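Side-chain contacts in BtGH115A (Bacteroides thetaiotaomicron, PDB 5BY3), which acts as a family GH115 4-O-methyl-alpha-glucuronidase with specificity for decorated arabinogalactans: residues 82-87 with 105-110; 34-39 with 114-119; 28-33 with 42-47; 96-101 with 120-125. One frame throughout, in Å; residues are numbered along the deposited sequence.

Contact 1 of 4, residues 82-87 with 105-110; sequences AGIDIS and KLVVAG
Ile84 and Ile86 of the irregular segment 82-87 lean onto Val107 and Ala109 of strand 106-110, laying a loop over one face of the six-stranded mixed sheet in the N-terminal alpha/beta region. The loop follows helix 77-81 and runs roughly in the same sense as the strand beneath it. Two inverse gamma turns, centred on Gly83 and Asp85, give it a zigzag course: Ala82, Ile84 and Ile86 each send CB toward the strand, while the residues between them belong to the outer side. On the strand, Val107 and Ala109 meet them in the same alternation. Val107 CG2 stands beside its backbone N and serves two neighbours. Ile84 CD1 passes 4.1 Å from Val107 CG2, the two side chains running alongside each other with their ends directed oppositely. Ala82 CB brushes the same methyl more loosely, 4.5 Å from Val107 CG2. Ile79 of helix 77-81 also touches Val107, Ala109 and Ile86, and so continues the apolar layer beside the loop. Across the hairpin, Ala99 meets Ile84 and Met97 meets Ile86. No hydrogen bond joins the two segments, which meet through methyl contacts alone. With chi1 at 53°, Ile86 points CG1 between its backbone N and carbonyl carbon and leaves the branch methyl to reach inward, where Ile86 CG2 lies 3.4 Å from Ala109 CB.

Contact 2 of 4, residues 34-39 with 114-119; sequences GSEAPV and HGTAYG
Glu36 brings its carboxylate to Thr116 from the opposite direction, so that OE2 of Glu36 lies 4.1 Å from CG2 of Thr116. This is a van der Waals approach, and Glu36 OE2 is equally far from Thr116 OG1. The polar link between them runs through a third residue: the hydroxyl of Thr72, at the end of strand 68-72, is hydrogen-bonded to Glu36 OE2 and to Thr116 OG1. A bend at chi2 (110°) turns the carboxylate of Glu36 toward this group, so that a buried acid is met by a hydroxyl. Thr116 OG1 has a further hydrogen bond to Asp112 O, one turn earlier in the chain. Ala37 then occupies the N-cap position of helix 38-55, which lies beside helix 113-126 on one face of the N-terminal mixed sheet; the two helices meet here near their N-terminal ends, an alpha/beta arrangement in which sheet and paired helices form successive layers. Val39, in the first turn, splits its two methyls between two partners. CG2, anti to the backbone N, reaches the small Ala117, with Val39 CG2 3.8 Å from Ala117 CB. The backbone approaches almost as near, Val39 O being 3.9 Å from Ala117 CB. CG1 sits over one face of the His114 imidazole, displaced toward the rim, and Val39 CG1 is 4.2 Å from His114 CE1. That ring is steadied by a hydrogen bond from NE2 to Gly236 O, while the hydroxyl of Tyr118 lies at its edge, in the ring plane.

Contact 3 of 4, residues 28-33 with 42-47; sequences VAIACS and TSLDLL
Leu44 sets its forked end against two residues of the segment 28-33, one methyl for each. Leu44 CD1 rests against the thiol arm of Cys32, 3.8 Å from Cys32 SG, and the same methyl is equally close to Cys32 CB, so it lies alongside the CB-SG bond. The sulfur is carried there by a chi1 of 174°, with SG anti to the backbone N. Leu44 CD2 turns to the branch methyl of Ile30, 4.0 Å from Ile30 CG2, and these two side chains lie antiparallel, flank to flank. The longer arm of Ile30 leaves on the other side, beside its own backbone N, and carries CD1 toward the next helical turn, where Leu47 CD2 is touched more loosely by Ile30 CD1 at 4.5 Å. Leu44 and Leu47, three residues apart, thus present one apolar stripe of the helix to the strand. In the next shell, Ile61 of strand 59-62 meets both Ile30 and Leu44, and Ile120 of helix 113-126 packs on Leu44 and Leu47. Ile68 and Val70 of strand 68-72 touch Ile30 and Cys32, while backbone hydrogen bonds tie Ile30 to His60 and Ala31 to Ile68, fixing strand 28-31 between two parallel neighbours. A connecting helix laid on its sheet through apolar side chains is the usual build of a beta-alpha-beta crossover, here formed by strand 28-31, helix 38-55 and strand 59-62.

Contact 4 of 4, residues 96-101 with 120-125; sequences FMLAVS and ILEISR
The axes of strand 96-100, which offers Phe96 and Leu98, and of the helical segment 120-125, which answers with Glu122 and Ile123, come within 9.7 Å of each other. Their directions differ by 59°, so the helix lies slantwise over the strand, and the closest pair of CA atoms belongs to Leu98 and Glu122. At this spacing the gap is bridged by side chains alone. Phe96 has a chi1 of 65°, its ring standing between the backbone N and the carbonyl carbon, and from there the phenylalanine side chain lies nearly perpendicular to that of Glu122. The outer ring atoms meet the aliphatic part of the acid: Phe96 CZ is 3.9 Å from Glu122 CB, and Phe96 CE1 is as far from Glu122 CG. Glu122 bends at chi2, and the carboxylate and ring planes are 19° apart. Strand 96-100 forms a beta hairpin with strand 106-110, and the chain passes from there straight into helix 113-126, which packs back over that hairpin. Leu98 forks between two helical residues, Leu98 CD1 lying 3.8 Å from Glu122 CG and Leu98 CD2 4.3 Å from Ile123 CG1. Ile123 also rests on Leu106 and Val108 of the partner strand. The acid end of Glu122 has a long, weak ion pair with Arg207. An alanine in place of Phe96 would remove the ring from beside Glu122 and would probably leave its CB and CG poorly packed and its carboxylate freer to turn. Gln156 of strand 155-156 touches both Phe96 and Glu122.

Overall arrangement
All four contacts belong to one N-terminal mixed sheet and its covering layers. Contacts 2, 3 and 4 are buried and share one face: contact 3 lays helix 38-55 on strand 28-31, contact 4 lays helix 113-126 on strand 96-100, and contact 2 joins the two helices. Leu47 of contact 3 packs on Ile123 of contact 4, so the two contacts are continuous. Contact 1 lies on the opposite face, where a partly exposed loop, next to helix 77-81, covers strand 106-110; backbone hydrogen bonds of Val107 with Ala99 and of Ala109 with Met97 tie it to contact 4. Contacts 1 and 3 are purely apolar, whereas contacts 2 and 4 each include a glutamate.

Contact 1 of 4, residues 82-87 with 105-110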
loop_
_atom_site.group_PDB
_atom_site.type_symbol
_atom_site.label_atom_id
_atom_site.label_comp_id
_atom_site.label_asym_id
_atom_site.label_seq_id
_atom_site.Cartn_x
_atom_site.Cartn_y
_atom_site.Cartn_z
ATOM N N ALA A 82 -28.352 27.870 -11.389
ATOM C CA ALA A 82 -27.400 28.757 -10.737
ATOM C C ALA A 82 -26.286 28.970 -11.743
ATOM O O ALA A 82 -25.677 28.006 -12.211
ATOM C CB ALA A 82 -26.884 28.163 -9.441
ATOM N N GLY A 83 -26.049 30.240 -12.077
ATOM C CA GLY A 83 -25.271 30.653 -13.256
ATOM C C GLY A 83 -23.770 30.463 -13.158
ATOM O O GLY A 83 -23.006 31.431 -13.128
ATOM N N ILE A 84 -23.355 29.203 -13.132
ATOM C CA ILE A 84 -21.962 28.846 -13.008
ATOM C C ILE A 84 -21.455 28.315 -14.346
ATOM O O ILE A 84 -22.122 27.502 -15.002
ATOM C CB ILE A 84 -21.767 27.862 -11.814
ATOM C CG1 ILE A 84 -20.689 28.362 -10.852
ATOM C CG2 ILE A 84 -21.533 26.419 -12.244
ATOM C CD1 ILE A 84 -21.216 29.318 -9.804
ATOM N N ASP A 85 -20.284 28.803 -14.753
ATOM C CA ASP A 85 -19.600 28.293 -15.940
ATOM C C ASP A 85 -18.952 26.930 -15.641
ATOM O O ASP A 85 -17.754 26.842 -15.324
ATOM C CB ASP A 85 -18.574 29.313 -16.474
ATOM C CG ASP A 85 -18.108 29.014 -17.917
ATOM O OD1 ASP A 85 -18.154 27.847 -18.376
ATOM O OD2 ASP A 85 -17.674 29.967 -18.604
ATOM N N ILE A 86 -19.773 25.882 -15.696
ATOM C CA ILE A 86 -19.283 24.514 -15.855
ATOM C C ILE A 86 -19.114 24.389 -17.344
ATOM O O ILE A 86 -19.955 24.869 -18.097
ATOM C CB ILE A 86 -20.235 23.419 -15.285
ATOM C CG1 ILE A 86 -21.678 23.516 -15.798
ATOM C CG2 ILE A 86 -20.298 23.504 -13.779
ATOM C CD1 ILE A 86 -22.023 22.555 -16.917
ATOM N N SER A 87 -18.006 23.808 -17.769
ATOM C CA SER A 87 -17.666 23.687 -19.190
ATOM C C SER A 87 -16.435 22.824 -19.192
ATOM O O SER A 87 -16.351 21.846 -19.940
ATOM C CB SER A 87 -17.313 25.049 -19.832
ATOM O OG SER A 87 -18.459 25.831 -20.135
ATOM N N LYS A 105 -23.985 31.045 -2.812
ATOM C CA LYS A 105 -24.335 29.637 -2.638
ATOM C C LYS A 105 -23.153 28.784 -3.072
ATOM O O LYS A 105 -22.399 29.154 -3.967
ATOM C CB LYS A 105 -25.587 29.297 -3.452
ATOM C CG LYS A 105 -26.790 30.150 -3.083
ATOM C CD LYS A 105 -28.024 29.673 -3.826
ATOM C CE LYS A 105 -29.310 30.332 -3.330
ATOM N NZ LYS A 105 -29.452 31.742 -3.803
ATOM N N LEU A 106 -22.973 27.650 -2.413
ATOM C CA LEU A 106 -21.904 26.730 -2.752
ATOM C C LEU A 106 -22.436 25.766 -3.779
ATOM O O LEU A 106 -23.405 25.051 -3.514
ATOM C CB LEU A 106 -21.447 25.973 -1.504
ATOM C CG LEU A 106 -20.304 24.987 -1.677
ATOM C CD1 LEU A 106 -19.070 25.612 -2.320
ATOM C CD2 LEU A 106 -19.968 24.437 -0.310
ATOM N N VAL A 107 -21.802 25.748 -4.951
ATOM C CA VAL A 107 -22.221 24.881 -6.067
ATOM C C VAL A 107 -21.205 23.759 -6.201
ATOM O O VAL A 107 -19.992 24.013 -6.219
ATOM C CB VAL A 107 -22.368 25.664 -7.403
ATOM C CG1 VAL A 107 -22.935 24.777 -8.534
ATOM C CG2 VAL A 107 -23.224 26.916 -7.203
ATOM N N VAL A 108 -21.725 22.535 -6.261
ATOM C CA VAL A 108 -20.950 21.330 -6.465
ATOM C C VAL A 108 -21.463 20.673 -7.742
ATOM O O VAL A 108 -22.573 20.094 -7.778
ATOM C CB VAL A 108 -21.075 20.322 -5.282
ATOM C CG1 VAL A 108 -20.253 19.063 -5.550
ATOM C CG2 VAL A 108 -20.679 20.937 -3.940
ATOM N N ALA A 109 -20.610 20.726 -8.761
ATOM C CA ALA A 109 -20.921 20.276 -10.111
ATOM C C ALA A 109 -19.992 19.146 -10.516
ATOM O O ALA A 109 -18.812 19.377 -10.764
ATOM C CB ALA A 109 -20.801 21.456 -11.075
ATOM N N GLY A 110 -20.508 17.918 -10.553
ATOM C CA GLY A 110 -19.712 16.760 -10.988
ATOM C C GLY A 110 -19.908 16.407 -12.466
ATOM O O GLY A 110 -21.016 16.490 -12.993
#

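Contact 2 of 4, residues 34-39 with 114-119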
loop_
_atom_site.group_PDB
_atom_site.type_symbol
_atom_site.label_atom_id
_atom_site.label_comp_id
_atom_site.label_asym_id
_atom_site.label_seq_id
_atom_site.Cartn_x
_atom_site.Cartn_y
_atom_site.Cartn_z
ATOM N N GLY A 34 -33.674 14.196 -7.193
ATOM C CA GLY A 34 -33.908 12.808 -6.764
ATOM C C GLY A 34 -33.492 11.781 -7.796
ATOM O O GLY A 34 -33.519 10.576 -7.528
ATOM N N SER A 35 -33.090 12.270 -8.969
ATOM C CA SER A 35 -32.718 11.438 -10.112
ATOM C C SER A 35 -31.262 10.967 -10.046
ATOM O O SER A 35 -30.827 10.165 -10.870
ATOM C CB SER A 35 -32.966 12.214 -11.420
ATOM O OG SER A 35 -34.356 12.376 -11.694
ATOM N N GLU A 36 -30.524 11.449 -9.048
ATOM C CA GLU A 36 -29.084 11.240 -8.985
ATOM C C GLU A 36 -28.706 9.869 -8.464
ATOM O O GLU A 36 -29.426 9.298 -7.648
ATOM C CB GLU A 36 -28.436 12.306 -8.139
ATOM C CG GLU A 36 -27.171 12.807 -8.803
ATOM C CD GLU A 36 -27.258 14.230 -9.336
ATOM O OE1 GLU A 36 -28.283 14.949 -9.198
ATOM O OE2 GLU A 36 -26.241 14.639 -9.897
ATOM N N ALA A 37 -27.574 9.352 -8.948
ATOM C CA ALA A 37 -27.131 7.997 -8.616
ATOM C C ALA A 37 -26.993 7.757 -7.086
ATOM O O ALA A 37 -26.757 8.707 -6.330
ATOM C CB ALA A 37 -25.849 7.679 -9.341
ATOM N N PRO A 38 -27.187 6.511 -6.627
ATOM C CA PRO A 38 -27.099 6.194 -5.177
ATOM C C PRO A 38 -25.870 6.788 -4.461
ATOM O O PRO A 38 -25.982 7.333 -3.338
ATOM C CB PRO A 38 -27.047 4.662 -5.151
ATOM C CG PRO A 38 -27.367 4.202 -6.581
ATOM C CD PRO A 38 -27.809 5.400 -7.372
ATOM N N VAL A 39 -24.732 6.737 -5.150
ATOM C CA VAL A 39 -23.462 7.178 -4.621
ATOM C C VAL A 39 -23.551 8.652 -4.270
ATOM O O VAL A 39 -22.936 9.085 -3.277
ATOM C CB VAL A 39 -22.289 6.822 -5.578
ATOM C CG1 VAL A 39 -22.463 7.455 -6.962
ATOM C CG2 VAL A 39 -20.936 7.148 -4.963
ATOM N N HIS A 114 -19.834 9.750 -9.836
ATOM C CA HIS A 114 -18.728 9.667 -8.898
ATOM C C HIS A 114 -18.111 11.031 -8.643
ATOM O O HIS A 114 -17.878 11.419 -7.490
ATOM C CB HIS A 114 -17.731 8.598 -9.328
ATOM C CG HIS A 114 -18.184 7.222 -8.960
ATOM N ND1 HIS A 114 -19.195 6.572 -9.630
ATOM C CD2 HIS A 114 -17.829 6.405 -7.940
ATOM C CE1 HIS A 114 -19.425 5.401 -9.062
ATOM N NE2 HIS A 114 -18.599 5.268 -8.040
ATOM N N GLY A 115 -17.972 11.805 -9.714
ATOM C CA GLY A 115 -17.507 13.181 -9.618
ATOM C C GLY A 115 -18.341 14.029 -8.690
ATOM O O GLY A 115 -17.811 14.802 -7.900
ATOM N N THR A 116 -19.650 13.910 -8.792
ATOM C CA THR A 116 -20.539 14.636 -7.915
ATOM C C THR A 116 -20.283 14.207 -6.455
ATOM O O THR A 116 -20.119 15.066 -5.596
ATOM C CB THR A 116 -21.996 14.408 -8.349
ATOM O OG1 THR A 116 -22.111 14.768 -9.725
ATOM C CG2 THR A 116 -22.982 15.249 -7.517
ATOM N N ALA A 117 -20.209 12.887 -6.208
ATOM C CA ALA A 117 -19.928 12.339 -4.877
ATOM C C ALA A 117 -18.642 12.923 -4.284
ATOM O O ALA A 117 -18.619 13.343 -3.106
ATOM C CB ALA A 117 -19.845 10.821 -4.927
ATOM N N TYR A 118 -17.586 12.976 -5.111
ATOM C CA TYR A 118 -16.265 13.386 -4.644
ATOM C C TYR A 118 -16.230 14.871 -4.317
ATOM O O TYR A 118 -15.546 15.285 -3.344
ATOM C CB TYR A 118 -15.195 12.979 -5.650
ATOM C CG TYR A 118 -15.062 11.488 -5.819
ATOM C CD1 TYR A 118 -15.209 10.635 -4.713
ATOM C CD2 TYR A 118 -14.757 10.911 -7.069
ATOM C CE1 TYR A 118 -15.068 9.274 -4.825
ATOM C CE2 TYR A 118 -14.617 9.520 -7.188
ATOM C CZ TYR A 118 -14.785 8.706 -6.060
ATOM O OH TYR A 118 -14.669 7.315 -6.092
ATOM N N GLY A 119 -16.988 15.656 -5.107
ATOM C CA GLY A 119 -17.233 17.101 -4.830
ATOM C C GLY A 119 -17.839 17.413 -3.468
ATOM O O GLY A 119 -17.363 18.295 -2.754
#

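Contact 3 of 4, residues 28-33 with 42-47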
loop_
_atom_site.group_PDB
_atom_site.type_symbol
_atom_site.label_atom_id
_atom_site.label_comp_id
_atom_site.label_asym_id
_atom_site.label_seq_id
_atom_site.Cartn_x
_atom_site.Cartn_y
_atom_site.Cartn_z
ATOM N N VAL A 28 -28.990 23.838 7.482
ATOM C CA VAL A 28 -28.561 24.225 6.144
ATOM C C VAL A 28 -29.328 23.433 5.100
ATOM O O VAL A 28 -29.468 22.214 5.248
ATOM C CB VAL A 28 -27.029 24.068 5.972
ATOM C CG1 VAL A 28 -26.551 22.676 6.377
ATOM C CG2 VAL A 28 -26.598 24.411 4.547
ATOM N N ALA A 29 -29.828 24.134 4.073
ATOM C CA ALA A 29 -30.618 23.498 2.991
ATOM C C ALA A 29 -29.733 23.080 1.813
ATOM O O ALA A 29 -28.888 23.861 1.306
ATOM C CB ALA A 29 -31.743 24.413 2.499
ATOM N N ILE A 30 -29.942 21.841 1.378
ATOM C CA ILE A 30 -29.152 21.276 0.319
ATOM C C ILE A 30 -30.043 20.841 -0.851
ATOM O O ILE A 30 -30.937 20.047 -0.670
ATOM C CB ILE A 30 -28.217 20.150 0.833
ATOM C CG1 ILE A 30 -27.434 20.618 2.106
ATOM C CG2 ILE A 30 -27.279 19.756 -0.299
ATOM C CD1 ILE A 30 -26.336 19.699 2.649
ATOM N N ALA A 31 -29.777 21.393 -2.038
ATOM C CA ALA A 31 -30.534 21.138 -3.264
ATOM C C ALA A 31 -29.900 20.007 -4.084
ATOM O O ALA A 31 -28.737 20.101 -4.487
ATOM C CB ALA A 31 -30.591 22.414 -4.080
ATOM N N CYS A 32 -30.660 18.937 -4.319
ATOM C CA CYS A 32 -30.167 17.762 -5.045
ATOM C C CYS A 32 -31.350 17.041 -5.632
ATOM O O CYS A 32 -32.251 16.638 -4.890
ATOM C CB CYS A 32 -29.431 16.795 -4.111
ATOM S SG CYS A 32 -28.937 15.219 -4.874
ATOM N N SER A 33 -31.324 16.867 -6.953
ATOM C CA SER A 33 -32.385 16.190 -7.679
ATOM C C SER A 33 -32.453 14.734 -7.239
ATOM O O SER A 33 -31.419 14.125 -6.927
ATOM C CB SER A 33 -32.151 16.304 -9.187
ATOM O OG SER A 33 -32.797 15.261 -9.893
ATOM N N THR A 42 -25.670 8.763 -0.989
ATOM C CA THR A 42 -24.857 8.196 0.093
ATOM C C THR A 42 -23.866 9.209 0.669
ATOM O O THR A 42 -23.704 9.266 1.876
ATOM C CB THR A 42 -24.091 6.967 -0.393
ATOM O OG1 THR A 42 -25.011 6.050 -0.977
ATOM C CG2 THR A 42 -23.421 6.289 0.756
ATOM N N SER A 43 -23.243 9.998 -0.214
ATOM C CA SER A 43 -22.225 11.001 0.121
ATOM C C SER A 43 -22.823 12.229 0.772
ATOM O O SER A 43 -22.207 12.864 1.649
ATOM C CB SER A 43 -21.473 11.442 -1.144
ATOM O OG SER A 43 -21.070 10.300 -1.887
ATOM N N LEU A 44 -24.013 12.576 0.301
ATOM C CA LEU A 44 -24.824 13.547 0.966
ATOM C C LEU A 44 -25.064 13.187 2.436
ATOM O O LEU A 44 -24.825 14.019 3.298
ATOM C CB LEU A 44 -26.125 13.758 0.212
ATOM C CG LEU A 44 -25.985 14.872 -0.822
ATOM C CD1 LEU A 44 -27.334 15.100 -1.481
ATOM C CD2 LEU A 44 -25.498 16.153 -0.187
ATOM N N ASP A 45 -25.493 11.953 2.706
ATOM C CA ASP A 45 -25.648 11.469 4.086
ATOM C C ASP A 45 -24.361 11.667 4.904
ATOM O O ASP A 45 -24.403 12.179 6.045
ATOM C CB ASP A 45 -26.097 9.994 4.122
ATOM C CG ASP A 45 -27.568 9.794 3.749
ATOM O OD1 ASP A 45 -28.303 10.773 3.474
ATOM O OD2 ASP A 45 -28.001 8.626 3.736
ATOM N N LEU A 46 -23.229 11.298 4.296
ATOM C CA LEU A 46 -21.928 11.419 4.927
ATOM C C LEU A 46 -21.601 12.866 5.227
ATOM O O LEU A 46 -21.069 13.143 6.274
ATOM C CB LEU A 46 -20.826 10.839 4.051
ATOM C CG LEU A 46 -20.359 9.424 4.341
ATOM C CD1 LEU A 46 -19.186 9.093 3.425
ATOM C CD2 LEU A 46 -20.002 9.237 5.818
ATOM N N LEU A 47 -21.945 13.784 4.327
ATOM C CA LEU A 47 -21.680 15.211 4.574
ATOM C C LEU A 47 -22.535 15.755 5.715
ATOM O O LEU A 47 -22.067 16.550 6.540
ATOM C CB LEU A 47 -21.844 16.055 3.301
ATOM C CG LEU A 47 -21.653 17.566 3.417
ATOM C CD1 LEU A 47 -20.220 17.992 3.654
ATOM C CD2 LEU A 47 -22.150 18.241 2.167
#

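Contact 4 of 4, residues 96-101 with 120-125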
loop_
_atom_site.group_PDB
_atom_site.type_symbol
_atom_site.label_atom_id
_atom_site.label_comp_id
_atom_site.label_asym_id
_atom_site.label_seq_id
_atom_site.Cartn_x
_atom_site.Cartn_y
_atom_site.Cartn_z
ATOM N N PHE A 96 -15.034 17.124 -10.555
ATOM C CA PHE A 96 -15.920 18.096 -9.954
ATOM C C PHE A 96 -15.328 19.486 -9.958
ATOM O O PHE A 96 -14.083 19.653 -9.946
ATOM C CB PHE A 96 -16.349 17.691 -8.540
ATOM C CG PHE A 96 -15.210 17.644 -7.536
ATOM C CD1 PHE A 96 -14.801 18.785 -6.876
ATOM C CD2 PHE A 96 -14.602 16.436 -7.213
ATOM C CE1 PHE A 96 -13.767 18.740 -5.951
ATOM C CE2 PHE A 96 -13.569 16.368 -6.264
ATOM C CZ PHE A 96 -13.146 17.524 -5.648
HETATM N N MSE A 97 -16.254 20.449 -9.975
HETATM C CA MSE A 97 -16.026 21.864 -9.788
HETATM C C MSE A 97 -16.750 22.289 -8.536
HETATM O O MSE A 97 -17.933 21.945 -8.310
HETATM C CB MSE A 97 -16.676 22.604 -10.931
HETATM C CG MSE A 97 -15.662 22.923 -12.016
HETATM SE SE MSE A 97 -16.455 24.365 -13.088
HETATM C CE MSE A 97 -14.874 25.081 -14.036
ATOM N N LEU A 98 -16.032 23.020 -7.690
ATOM C CA LEU A 98 -16.640 23.720 -6.580
ATOM C C LEU A 98 -16.537 25.199 -6.857
ATOM O O LEU A 98 -15.466 25.694 -7.219
ATOM C CB LEU A 98 -15.892 23.443 -5.297
ATOM C CG LEU A 98 -15.894 22.091 -4.634
ATOM C CD1 LEU A 98 -15.195 22.328 -3.305
ATOM C CD2 LEU A 98 -17.317 21.643 -4.412
ATOM N N ALA A 99 -17.648 25.909 -6.678
ATOM C CA ALA A 99 -17.696 27.345 -6.960
ATOM C C ALA A 99 -18.799 27.983 -6.120
ATOM O O ALA A 99 -19.776 27.311 -5.784
ATOM C CB ALA A 99 -17.961 27.563 -8.453
ATOM N N VAL A 100 -18.639 29.266 -5.812
ATOM C CA VAL A 100 -19.654 30.067 -5.132
ATOM C C VAL A 100 -20.356 31.004 -6.136
ATOM O O VAL A 100 -19.716 31.921 -6.663
ATOM C CB VAL A 100 -19.066 30.886 -3.933
ATOM C CG1 VAL A 100 -20.191 31.557 -3.123
ATOM C CG2 VAL A 100 -18.168 30.020 -3.012
ATOM N N SER A 101 -21.653 30.764 -6.399
ATOM C CA SER A 101 -22.486 31.626 -7.281
ATOM C C SER A 101 -22.540 33.046 -6.742
ATOM O O SER A 101 -22.322 33.242 -5.542
ATOM C CB SER A 101 -23.911 31.064 -7.441
ATOM O OG SER A 101 -24.683 31.196 -6.256
ATOM N N ILE A 120 -18.902 16.674 -3.139
ATOM C CA ILE A 120 -19.579 16.696 -1.832
ATOM C C ILE A 120 -18.641 16.369 -0.664
ATOM O O ILE A 120 -18.627 17.070 0.364
ATOM C CB ILE A 120 -20.765 15.707 -1.836
ATOM C CG1 ILE A 120 -21.784 16.139 -2.906
ATOM C CG2 ILE A 120 -21.368 15.601 -0.432
ATOM C CD1 ILE A 120 -22.942 15.192 -3.144
ATOM N N LEU A 121 -17.865 15.307 -0.838
ATOM C CA LEU A 121 -16.887 14.865 0.145
ATOM C C LEU A 121 -15.667 15.762 0.236
ATOM O O LEU A 121 -14.922 15.671 1.178
ATOM C CB LEU A 121 -16.510 13.408 -0.108
ATOM C CG LEU A 121 -17.676 12.457 0.266
ATOM C CD1 LEU A 121 -17.389 11.021 -0.096
ATOM C CD2 LEU A 121 -18.065 12.518 1.734
ATOM N N GLU A 122 -15.490 16.660 -0.720
ATOM C CA GLU A 122 -14.427 17.659 -0.659
ATOM C C GLU A 122 -14.787 18.708 0.374
ATOM O O GLU A 122 -13.905 19.288 1.041
ATOM C CB GLU A 122 -14.251 18.321 -2.033
ATOM C CG GLU A 122 -13.166 19.376 -2.160
ATOM C CD GLU A 122 -11.796 18.946 -1.637
ATOM O OE1 GLU A 122 -11.331 17.794 -1.891
ATOM O OE2 GLU A 122 -11.166 19.805 -0.986
ATOM N N ILE A 123 -16.088 18.957 0.484
ATOM C CA ILE A 123 -16.637 19.958 1.394
ATOM C C ILE A 123 -16.426 19.416 2.782
ATOM O O ILE A 123 -16.087 20.163 3.685
ATOM C CB ILE A 123 -18.132 20.208 1.132
ATOM C CG1 ILE A 123 -18.301 20.732 -0.304
ATOM C CG2 ILE A 123 -18.749 21.134 2.194
ATOM C CD1 ILE A 123 -19.735 21.053 -0.651
ATOM N N SER A 124 -16.556 18.093 2.907
ATOM C CA SER A 124 -16.320 17.413 4.157
ATOM C C SER A 124 -14.827 17.497 4.591
ATOM O O SER A 124 -14.544 17.750 5.770
ATOM C CB SER A 124 -16.901 16.020 4.066
ATOM O OG SER A 124 -16.142 15.115 4.827
ATOM N N ARG A 125 -13.891 17.341 3.648
ATOM C CA ARG A 125 -12.451 17.612 3.898
ATOM C C ARG A 125 -12.156 19.063 4.334
ATOM O O ARG A 125 -11.330 19.286 5.241
ATOM C CB ARG A 125 -11.572 17.234 2.682
ATOM C CG ARG A 125 -11.353 15.727 2.519
ATOM C CD ARG A 125 -11.085 15.300 1.066
ATOM N NE ARG A 125 -10.536 13.933 0.986
ATOM C CZ ARG A 125 -9.266 13.573 1.273
ATOM N NH1 ARG A 125 -8.329 14.460 1.648
ATOM N NH2 ARG A 125 -8.918 12.296 1.174
#